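Local coordinates for CRISPR-associated protein, Cse2 family (Thermobifida fusca, PDB 4H79) that probably binds nucleic acid as the small CasB (Cse2) subunit of the type I-E CRISPR surveillance complex Cascade, at residues 18-23 with 64-69; 27-32 with 106-111; 119-124 with 159-164. All coordinates share one frame; numbering follows the deposited sequence.

Interaction 1 of 3, residues 18-23 with 64-69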
loop_
_atom_site.group_PDB
_atom_site.type_symbol
_atom_site.label_atom_id
_atom_site.label_comp_id
_atom_site.label_asym_id
_atom_site.label_seq_id
_atom_site.Cartn_x
_atom_site.Cartn_y
_atom_site.Cartn_z
ATOM N N GLY A 18 2.512 9.325 -4.019
ATOM C CA GLY A 18 1.148 8.728 -4.023
ATOM C C GLY A 18 0.414 9.044 -5.311
ATOM O O GLY A 18 -0.333 8.209 -5.792
ATOM N N THR A 19 0.640 10.208 -5.919
ATOM C CA THR A 19 -0.044 10.541 -7.184
ATOM C C THR A 19 0.351 9.595 -8.314
ATOM O O THR A 19 -0.499 9.115 -9.094
ATOM C CB THR A 19 0.320 11.959 -7.633
ATOM O OG1 THR A 19 -0.174 12.857 -6.654
ATOM C CG2 THR A 19 -0.319 12.304 -9.038
ATOM N N PHE A 20 1.653 9.318 -8.391
ATOM C CA PHE A 20 2.146 8.320 -9.346
ATOM C C PHE A 20 1.580 6.954 -9.081
ATOM O O PHE A 20 1.135 6.269 -10.039
ATOM C CB PHE A 20 3.672 8.206 -9.385
ATOM C CG PHE A 20 4.152 7.065 -10.307
ATOM C CD1 PHE A 20 4.171 7.224 -11.727
ATOM C CD2 PHE A 20 4.511 5.820 -9.763
ATOM C CE1 PHE A 20 4.593 6.174 -12.568
ATOM C CE2 PHE A 20 4.902 4.755 -10.593
ATOM C CZ PHE A 20 4.937 4.920 -11.985
ATOM N N VAL A 21 1.646 6.518 -7.809
ATOM C CA VAL A 21 1.242 5.146 -7.497
ATOM C C VAL A 21 -0.252 4.971 -7.772
ATOM O O VAL A 21 -0.669 3.958 -8.295
ATOM C CB VAL A 21 1.558 4.804 -6.019
ATOM C CG1 VAL A 21 0.835 3.510 -5.569
ATOM C CG2 VAL A 21 3.065 4.704 -5.828
ATOM N N ASP A 22 -1.058 5.969 -7.422
ATOM C CA ASP A 22 -2.491 5.911 -7.712
ATOM C C ASP A 22 -2.739 5.700 -9.240
ATOM O O ASP A 22 -3.595 4.888 -9.634
ATOM C CB ASP A 22 -3.149 7.242 -7.286
ATOM C CG ASP A 22 -4.569 7.348 -7.773
ATOM O OD1 ASP A 22 -5.430 6.460 -7.530
ATOM O OD2 ASP A 22 -4.834 8.326 -8.457
ATOM N N GLN A 23 -2.056 6.502 -10.089
ATOM C CA GLN A 23 -2.229 6.442 -11.537
ATOM C C GLN A 23 -1.711 5.065 -12.059
ATOM O O GLN A 23 -2.368 4.404 -12.864
ATOM C CB GLN A 23 -1.494 7.671 -12.184
ATOM C CG GLN A 23 -1.659 7.826 -13.687
ATOM C CD GLN A 23 -3.123 7.732 -14.127
ATOM O OE1 GLN A 23 -4.026 8.386 -13.556
ATOM N NE2 GLN A 23 -3.371 6.898 -15.140
ATOM N N ILE A 64 7.135 -1.215 -12.411
ATOM C CA ILE A 64 6.620 -0.410 -11.342
ATOM C C ILE A 64 6.738 1.063 -11.745
ATOM O O ILE A 64 5.721 1.773 -11.767
ATOM C CB ILE A 64 7.388 -0.701 -10.039
ATOM C CG1 ILE A 64 7.288 -2.170 -9.678
ATOM C CG2 ILE A 64 6.852 0.121 -8.872
ATOM C CD1 ILE A 64 8.224 -2.546 -8.557
ATOM N N LEU A 65 7.962 1.495 -12.098
ATOM C CA LEU A 65 8.350 2.929 -12.128
ATOM C C LEU A 65 8.772 3.385 -13.523
ATOM O O LEU A 65 9.682 2.841 -14.097
ATOM C CB LEU A 65 9.505 3.207 -11.153
ATOM C CG LEU A 65 9.290 2.997 -9.656
ATOM C CD1 LEU A 65 10.569 3.346 -8.917
ATOM C CD2 LEU A 65 8.168 3.912 -9.206
ATOM N N ASP A 66 8.082 4.365 -14.069
ATOM C CA ASP A 66 8.459 4.920 -15.388
ATOM C C ASP A 66 8.740 6.407 -15.228
ATOM O O ASP A 66 8.683 6.950 -14.106
ATOM C CB ASP A 66 7.378 4.659 -16.459
ATOM C CG ASP A 66 6.019 5.270 -16.085
ATOM O OD1 ASP A 66 5.056 4.509 -15.945
ATOM O OD2 ASP A 66 5.893 6.492 -15.900
ATOM N N ASP A 67 8.993 7.072 -16.353
ATOM C CA ASP A 67 9.534 8.466 -16.308
ATOM C C ASP A 67 8.542 9.414 -15.628
ATOM O O ASP A 67 8.953 10.462 -15.101
ATOM C CB ASP A 67 9.897 8.958 -17.725
ATOM C CG ASP A 67 8.810 8.643 -18.748
ATOM O OD1 ASP A 67 8.384 7.467 -18.901
ATOM O OD2 ASP A 67 8.377 9.586 -19.408
ATOM N N ARG A 68 7.252 9.047 -15.599
ATOM C CA ARG A 68 6.249 9.935 -14.971
ATOM C C ARG A 68 6.530 10.097 -13.486
ATOM O O ARG A 68 6.269 11.158 -12.924
ATOM C CB ARG A 68 4.814 9.411 -15.193
ATOM C CG ARG A 68 4.374 9.485 -16.671
ATOM C CD ARG A 68 3.008 8.832 -16.842
ATOM N NE ARG A 68 3.093 7.419 -16.445
ATOM C CZ ARG A 68 2.052 6.602 -16.266
ATOM N NH1 ARG A 68 0.815 7.038 -16.444
ATOM N NH2 ARG A 68 2.236 5.333 -15.911
ATOM N N PHE A 69 7.071 9.052 -12.859
ATOM C CA PHE A 69 7.439 9.070 -11.424
ATOM C C PHE A 69 8.553 10.074 -11.123
ATOM O O PHE A 69 8.492 10.812 -10.102
ATOM C CB PHE A 69 7.832 7.640 -10.971
ATOM C CG PHE A 69 8.321 7.547 -9.547
ATOM C CD1 PHE A 69 7.431 7.512 -8.452
ATOM C CD2 PHE A 69 9.659 7.440 -9.293
ATOM C CE1 PHE A 69 7.916 7.404 -7.147
ATOM C CE2 PHE A 69 10.150 7.328 -7.995
ATOM C CZ PHE A 69 9.284 7.316 -6.917
#

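Interaction 2 of 3, residues 27-32 with 106-111. With EDO (1,2-ethanediol), chain C; EDO (1,2-ethanediol), chain B.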
loop_
_atom_site.group_PDB
_atom_site.type_symbol
_atom_site.label_atom_id
_atom_site.label_comp_id
_atom_site.label_asym_id
_atom_site.label_seq_id
_atom_site.Cartn_x
_atom_site.Cartn_y
_atom_site.Cartn_z
ATOM N N GLU A 27 -4.054 1.938 -13.703
ATOM C CA GLU A 27 -3.759 1.378 -15.019
ATOM C C GLU A 27 -3.712 -0.122 -14.956
ATOM O O GLU A 27 -4.358 -0.794 -15.775
ATOM C CB GLU A 27 -2.426 1.932 -15.617
ATOM C CG GLU A 27 -2.623 3.366 -16.105
ATOM C CD GLU A 27 -1.293 4.113 -16.175
ATOM O OE1 GLU A 27 -0.239 3.467 -15.915
ATOM O OE2 GLU A 27 -1.292 5.329 -16.492
ATOM N N ILE A 28 -2.934 -0.667 -14.015
ATOM C CA ILE A 28 -2.806 -2.118 -13.921
ATOM C C ILE A 28 -4.157 -2.734 -13.532
ATOM O O ILE A 28 -4.559 -3.783 -14.049
ATOM C CB ILE A 28 -1.758 -2.483 -12.879
ATOM C CG1 ILE A 28 -0.355 -1.987 -13.343
ATOM C CG2 ILE A 28 -1.707 -3.990 -12.719
ATOM C CD1 ILE A 28 0.740 -2.147 -12.253
ATOM N N GLN A 29 -4.852 -2.067 -12.613
ATOM C CA GLN A 29 -6.129 -2.567 -12.124
ATOM C C GLN A 29 -7.174 -2.656 -13.275
ATOM O O GLN A 29 -7.918 -3.669 -13.395
ATOM C CB GLN A 29 -6.685 -1.618 -11.019
ATOM C CG GLN A 29 -8.051 -2.050 -10.468
ATOM C CD GLN A 29 -8.307 -1.346 -9.123
ATOM O OE1 GLN A 29 -8.268 -1.995 -8.105
ATOM N NE2 GLN A 29 -8.562 -0.013 -9.130
ATOM N N GLU A 30 -7.243 -1.618 -14.109
ATOM C CA GLU A 30 -8.213 -1.643 -15.239
ATOM C C GLU A 30 -7.811 -2.749 -16.239
ATOM O O GLU A 30 -8.659 -3.493 -16.763
ATOM C CB GLU A 30 -8.198 -0.231 -15.885
ATOM C CG GLU A 30 -9.003 -0.107 -17.138
ATOM C CD GLU A 30 -10.496 -0.292 -16.881
ATOM O OE1 GLU A 30 -10.928 -0.466 -15.689
ATOM O OE2 GLU A 30 -11.224 -0.251 -17.878
ATOM N N GLY A 31 -6.504 -2.884 -16.492
ATOM C CA GLY A 31 -5.988 -3.971 -17.378
ATOM C C GLY A 31 -6.369 -5.355 -16.766
ATOM O O GLY A 31 -6.816 -6.252 -17.490
ATOM N N TYR A 32 -6.266 -5.527 -15.444
ATOM C CA TYR A 32 -6.611 -6.818 -14.823
ATOM C C TYR A 32 -8.086 -7.103 -14.949
ATOM O O TYR A 32 -8.481 -8.254 -15.162
ATOM C CB TYR A 32 -6.241 -6.837 -13.315
ATOM C CG TYR A 32 -6.346 -8.187 -12.644
ATOM C CD1 TYR A 32 -5.500 -9.225 -13.021
ATOM C CD2 TYR A 32 -7.259 -8.420 -11.585
ATOM C CE1 TYR A 32 -5.558 -10.460 -12.419
ATOM C CE2 TYR A 32 -7.306 -9.666 -10.944
ATOM C CZ TYR A 32 -6.449 -10.686 -11.367
ATOM O OH TYR A 32 -6.438 -11.959 -10.806
ATOM N N ARG A 106 -12.674 -3.782 -7.341
ATOM C CA ARG A 106 -11.378 -3.114 -7.323
ATOM C C ARG A 106 -10.778 -3.029 -5.911
ATOM O O ARG A 106 -11.393 -2.433 -5.001
ATOM C CB ARG A 106 -11.496 -1.692 -7.878
ATOM C CG ARG A 106 -12.025 -1.632 -9.356
ATOM C CD ARG A 106 -12.457 -0.216 -9.730
ATOM N NE ARG A 106 -12.680 -0.111 -11.193
ATOM C CZ ARG A 106 -13.856 -0.264 -11.825
ATOM N NH1 ARG A 106 -14.980 -0.521 -11.161
ATOM N NH2 ARG A 106 -13.920 -0.157 -13.139
ATOM N N MET A 107 -9.575 -3.561 -5.744
ATOM C CA MET A 107 -8.936 -3.555 -4.380
ATOM C C MET A 107 -8.218 -2.257 -4.089
ATOM O O MET A 107 -7.899 -1.932 -2.944
ATOM C CB MET A 107 -8.025 -4.746 -4.162
ATOM C CG MET A 107 -8.808 -6.091 -4.111
ATOM S SD MET A 107 -10.048 -6.060 -2.703
ATOM C CE MET A 107 -11.601 -5.707 -3.463
ATOM N N HIS A 108 -7.985 -1.455 -5.128
ATOM C CA HIS A 108 -7.518 -0.096 -4.915
ATOM C C HIS A 108 -8.671 0.901 -5.116
ATOM O O HIS A 108 -9.193 1.020 -6.239
ATOM C CB HIS A 108 -6.320 0.237 -5.842
ATOM C CG HIS A 108 -6.065 1.702 -5.965
ATOM N ND1 HIS A 108 -5.679 2.502 -4.892
ATOM C CD2 HIS A 108 -6.193 2.556 -7.065
ATOM C CE1 HIS A 108 -5.585 3.812 -5.308
ATOM N NE2 HIS A 108 -5.885 3.856 -6.635
ATOM N N GLN A 109 -9.086 1.599 -4.048
ATOM C CA GLN A 109 -10.147 2.638 -4.125
ATOM C C GLN A 109 -9.696 3.791 -3.282
ATOM O O GLN A 109 -9.289 3.596 -2.115
ATOM C CB GLN A 109 -11.514 2.123 -3.637
ATOM C CG GLN A 109 -12.048 1.028 -4.566
ATOM C CD GLN A 109 -13.418 0.481 -4.163
ATOM O OE1 GLN A 109 -14.248 1.238 -3.712
ATOM N NE2 GLN A 109 -13.664 -0.829 -4.352
ATOM N N ARG A 110 -9.767 5.008 -3.870
ATOM C CA ARG A 110 -9.377 6.219 -3.177
ATOM C C ARG A 110 -10.222 6.424 -1.937
ATOM O O ARG A 110 -11.439 6.139 -1.942
ATOM C CB ARG A 110 -9.541 7.476 -4.064
ATOM C CG ARG A 110 -8.593 7.528 -5.264
ATOM C CD ARG A 110 -7.095 7.499 -4.915
ATOM N NE ARG A 110 -6.716 8.426 -3.861
ATOM C CZ ARG A 110 -6.775 9.733 -3.990
ATOM N NH1 ARG A 110 -7.145 10.252 -5.128
ATOM N NH2 ARG A 110 -6.442 10.512 -3.004
ATOM N N GLY A 111 -9.589 6.960 -0.893
ATOM C CA GLY A 111 -10.330 7.381 0.314
ATOM C C GLY A 111 -10.382 6.281 1.370
ATOM O O GLY A 111 -10.822 6.539 2.472
HETATM C C1 EDO C . -9.500 4.482 -7.430
HETATM O O1 EDO C . -10.572 4.980 -6.584
HETATM C C2 EDO C . -10.071 3.644 -8.573
HETATM O O2 EDO C . -10.707 2.524 -7.955
HETATM C C1 EDO B . -14.420 4.246 3.439
HETATM O O1 EDO B . -13.845 5.324 2.695
HETATM C C2 EDO B . -14.637 4.691 4.876
HETATM O O2 EDO B . -13.425 4.494 5.621
HETATM O O HOH W 1 -10.529 -0.237 -12.981
#

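Interaction 3 of 3, residues 119-124 with 159-164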
loop_
_atom_site.group_PDB
_atom_site.type_symbol
_atom_site.label_atom_id
_atom_site.label_comp_id
_atom_site.label_asym_id
_atom_site.label_seq_id
_atom_site.Cartn_x
_atom_site.Cartn_y
_atom_site.Cartn_z
ATOM N N ARG A 119 -10.415 -1.945 10.542
ATOM C CA ARG A 119 -11.562 -1.951 11.486
ATOM C C ARG A 119 -12.761 -2.784 10.913
ATOM O O ARG A 119 -13.478 -3.426 11.677
ATOM C CB ARG A 119 -12.020 -0.513 11.787
ATOM C CG ARG A 119 -13.102 -0.488 12.899
ATOM C CD ARG A 119 -12.478 -1.027 14.188
ATOM N NE ARG A 119 -13.427 -1.316 15.298
ATOM C CZ ARG A 119 -13.805 -0.468 16.267
ATOM N NH1 ARG A 119 -13.370 0.774 16.291
ATOM N NH2 ARG A 119 -14.655 -0.863 17.229
ATOM N N ARG A 120 -12.905 -2.838 9.580
ATOM C CA ARG A 120 -14.017 -3.616 8.913
ATOM C C ARG A 120 -13.840 -5.099 9.112
ATOM O O ARG A 120 -14.760 -5.872 8.933
ATOM C CB ARG A 120 -14.109 -3.324 7.386
ATOM C CG ARG A 120 -14.425 -1.868 7.024
ATOM C CD ARG A 120 -15.497 -1.334 7.891
ATOM N NE ARG A 120 -15.860 0.001 7.394
ATOM C CZ ARG A 120 -16.846 0.234 6.539
ATOM N NH1 ARG A 120 -17.608 -0.759 6.114
ATOM N NH2 ARG A 120 -17.100 1.465 6.154
ATOM N N LEU A 121 -12.628 -5.507 9.442
ATOM C CA LEU A 121 -12.350 -6.951 9.727
ATOM C C LEU A 121 -13.005 -7.435 11.005
ATOM O O LEU A 121 -13.080 -8.619 11.251
ATOM C CB LEU A 121 -10.830 -7.214 9.824
ATOM C CG LEU A 121 -10.028 -7.018 8.533
ATOM C CD1 LEU A 121 -8.502 -7.125 8.807
ATOM C CD2 LEU A 121 -10.436 -8.042 7.471
ATOM N N MET A 122 -13.543 -6.523 11.803
ATOM C CA MET A 122 -14.167 -6.951 13.098
ATOM C C MET A 122 -15.545 -6.288 13.221
ATOM O O MET A 122 -15.836 -5.329 12.487
ATOM C CB MET A 122 -13.217 -6.635 14.320
ATOM C CG MET A 122 -12.885 -5.225 14.434
ATOM S SD MET A 122 -11.245 -4.988 15.242
ATOM C CE MET A 122 -10.081 -5.593 14.060
ATOM N N PRO A 123 -16.378 -6.766 14.137
ATOM C CA PRO A 123 -17.750 -6.139 14.295
ATOM C C PRO A 123 -17.564 -4.668 14.704
ATOM O O PRO A 123 -16.631 -4.361 15.449
ATOM C CB PRO A 123 -18.375 -6.966 15.427
ATOM C CG PRO A 123 -17.649 -8.322 15.340
ATOM C CD PRO A 123 -16.202 -7.913 15.057
ATOM N N SER A 124 -18.400 -3.747 14.219
ATOM C CA SER A 124 -18.211 -2.329 14.544
ATOM C C SER A 124 -18.427 -2.123 16.041
ATOM O O SER A 124 -17.884 -1.199 16.604
ATOM C CB SER A 124 -19.105 -1.413 13.726
ATOM O OG SER A 124 -20.422 -1.664 14.104
ATOM N N ARG A 159 -7.847 -8.737 1.806
ATOM C CA ARG A 159 -8.245 -9.418 0.587
ATOM C C ARG A 159 -9.323 -10.443 0.834
ATOM O O ARG A 159 -10.275 -10.563 0.038
ATOM C CB ARG A 159 -6.993 -10.105 -0.064
ATOM C CG ARG A 159 -7.367 -10.777 -1.358
ATOM C CD ARG A 159 -6.265 -11.751 -1.900
ATOM N NE ARG A 159 -6.946 -12.508 -2.946
ATOM C CZ ARG A 159 -7.811 -13.487 -2.709
ATOM N NH1 ARG A 159 -7.976 -13.953 -1.450
ATOM N NH2 ARG A 159 -8.433 -14.048 -3.736
ATOM N N ARG A 160 -9.172 -11.246 1.905
ATOM C CA ARG A 160 -10.144 -12.340 2.214
ATOM C C ARG A 160 -11.563 -11.756 2.423
ATOM O O ARG A 160 -12.541 -12.377 2.042
ATOM C CB ARG A 160 -9.663 -13.155 3.465
ATOM C CG ARG A 160 -10.495 -14.417 3.771
ATOM C CD ARG A 160 -9.587 -15.560 4.256
ATOM N NE ARG A 160 -10.175 -16.884 4.026
ATOM C CZ ARG A 160 -10.987 -17.498 4.888
ATOM N NH1 ARG A 160 -11.494 -18.712 4.593
ATOM N NH2 ARG A 160 -11.292 -16.901 6.051
ATOM N N ASP A 161 -11.650 -10.532 2.961
ATOM C CA ASP A 161 -12.940 -9.849 3.208
ATOM C C ASP A 161 -13.299 -8.904 2.054
ATOM O O ASP A 161 -14.275 -8.197 2.138
ATOM C CB ASP A 161 -12.890 -9.081 4.550
ATOM C CG ASP A 161 -13.259 -9.952 5.745
ATOM O OD1 ASP A 161 -13.032 -11.219 5.675
ATOM O OD2 ASP A 161 -13.822 -9.411 6.723
ATOM N N ALA A 162 -12.458 -8.866 1.011
ATOM C CA ALA A 162 -12.686 -8.027 -0.179
ATOM C C ALA A 162 -12.808 -6.561 0.211
ATOM O O ALA A 162 -13.658 -5.835 -0.331
ATOM C CB ALA A 162 -13.982 -8.488 -0.907
ATOM N N ILE A 163 -12.019 -6.111 1.189
ATOM C CA ILE A 163 -12.006 -4.699 1.588
ATOM C C ILE A 163 -10.877 -3.988 0.804
ATOM O O ILE A 163 -9.680 -4.374 0.939
ATOM C CB ILE A 163 -11.698 -4.597 3.113
ATOM C CG1 ILE A 163 -12.797 -5.332 3.923
ATOM C CG2 ILE A 163 -11.603 -3.103 3.591
ATOM C CD1 ILE A 163 -12.294 -5.750 5.350
ATOM N N PRO A 164 -11.204 -2.895 0.111
ATOM C CA PRO A 164 -10.245 -2.160 -0.685
ATOM C C PRO A 164 -9.354 -1.257 0.183
ATOM O O PRO A 164 -9.658 -0.954 1.354
ATOM C CB PRO A 164 -11.163 -1.288 -1.585
ATOM C CG PRO A 164 -12.359 -1.032 -0.752
ATOM C CD PRO A 164 -12.564 -2.293 0.036
HETATM O O HOH W 2 -15.466 -7.444 6.766
#

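Interaction 1 of 3, residues 18-23 with 64-69
Phe20, on helix 16-33, and Phe69, on the short helix 67-71, bring the two backbones closest, with Phe20 CA and Phe69 CA 5.7 Å apart. The Phe20 side chain carries most of the contact. CG lies anti to the backbone N (chi1 175°), which projects the ring from the helix into the bend formed by residues 64-69. Phe69 CB sits over the centre of one face, 3.7 Å from the ring centroid, and the Phe69 ring turns its edge toward that face in an offset edge-to-face pair with planes 69° apart. Leu65 CD2 lies against Phe20 CE2, at 3.6 Å. Polar atoms meet the ring's edge: Ile64 O approaches Phe20 CZ to 3.3 Å near the ring plane, and the Asp66 carboxylate meets CE1. Arg68 grips that carboxylate side-on, NH2 to OD1 at 2.9 Å and NE to OD2 at 3.0 Å. Asp66, the N-cap of helix 67-71, also accepts from Arg68 N through OD2. With an alanine here, the first turn is likely to lose its cap and Arg68 its side-on partner, although Glu27 still pairs with it. Ile64 O is buried without a hydrogen-bond partner, so the positively polarised ring edge probably offers it modest electrostatic compensation.

Interaction 2 of 3, residues 27-32 with 106-111
The Gln29 amide meets the backbone of His108 with both of its ends, in a bidentate pair of hydrogen bonds. Gln29 OE1 accepts from His108 N at 3.0 Å, and Gln29 NE2 donates to His108 O at 3.1 Å. Both bonds are nearly straight, with N-H...acceptor angles of 165° and 166°, and each carbonyl oxygen is approached in its own plane on a lone pair. The amide is therefore fixed in rotation as well as in position. An extended chain, with CG anti to the backbone N (chi1 179°), carries it from helix 16-33 to the loop. Arg106 crosses the Gln29 side chain at about a right angle, its CB resting 3.4 Å from Gln29 CD. The Arg106 chain then runs out beside Glu30, pointing the same way, with carboxylate and guanidinium nearly coplanar. Their direct ion pair is long, 3.9 Å from Glu30 OE1 to Arg106 NH2. A water bridges the two groups, donating to Glu30 OE1 and accepting from Arg106 NE at 2.8 Å; the other carboxylate oxygen, Glu30 OE2, forms a salt bridge with Arg33. An ethanediol, probably from the crystallisation liquor, donates through O2 to His108 O at 2.7 Å and accepts through O1 from Arg110 N, so His108 O serves two donors. The His108 ring itself is held by Asp22 and by Tyr167 N. Such amide-to-peptide pairing, both bonds falling on one residue, resembles a hydrogen-bonded pair of antiparallel strands, and here it pins the irregular loop between helices 80-99 and 114-119 to the N-terminal helix of this all-helical fold.

Interaction 3 of 3, residues 119-124 with 159-164
Asp161 OD2 and Arg120 O are joined by one water that donates to both, at 2.6 Å to Asp161 OD2 and 2.8 Å to Arg120 O. The two oxygens stand 4.3 Å apart, and since both are acceptors, the water supplies the hydrogens that neither could give the other. No direct hydrogen bond crosses between residues 119-124 and 159-164; the rest is van der Waals packing, mostly apolar. Leu121 CD2 is the branch that does the touching, meeting Ile163 CD1 at 3.6 Å and approaching Asp161 OD2 to 3.7 Å, so the methyl lies against both Ile163 CD1 and the carboxylate of Asp161. The Leu121 and Ile163 side chains meet at a slant. With CG1 anti to its carbonyl carbon (chi1 -61°) and the chain extended beyond, Ile163 sends CD1 between Leu121 and Arg120, whose CB is 3.7 Å from that methyl. Beyond CB the Arg120 chain bends at chi2 and the guanidinium turns off from the contact, leaving the aliphatic base to do the packing. Leu121 also touches Leu157 and Leu158 of helix 144-160 and Leu131 of helix 129-138, so the small contact borders a larger apolar cluster. Both backbones turn here. Residues 119-122 form a type I beta turn, closed by Met122 N to Arg119 O at 3.1 Å, at the end of helix 114-119. On the other side Ala162, with positive phi (58°), ends helix 144-160 in a Schellman motif. The contact thus sets a beta turn against a Schellman C-terminus, packing together two helix exits of the helical fold.

In the fold
Interactions 1 and 2 both use helix 16-33, with centres about 14 Å apart, and their segments alternate along the chain. They are wired together by two polar links: Arg68 NH1 pairs with Glu27 OE2 at 2.7 Å, and Asp22 OD1 probably hydrogen-bonds His108 NE2 at 2.8 Å. Interaction 3 follows both in sequence. Its centre lies about 18 Å from that of interaction 2, and about 27 Å from that of interaction 1, on the opposite side of the chain's centre. The long N-terminal helix thus gathers residues 64-69 and 106-111, and the 106-111 loop in turn packs on Pro164 and Ala162, just past the end of helix 144-160, tying distant parts of a strandless fold together.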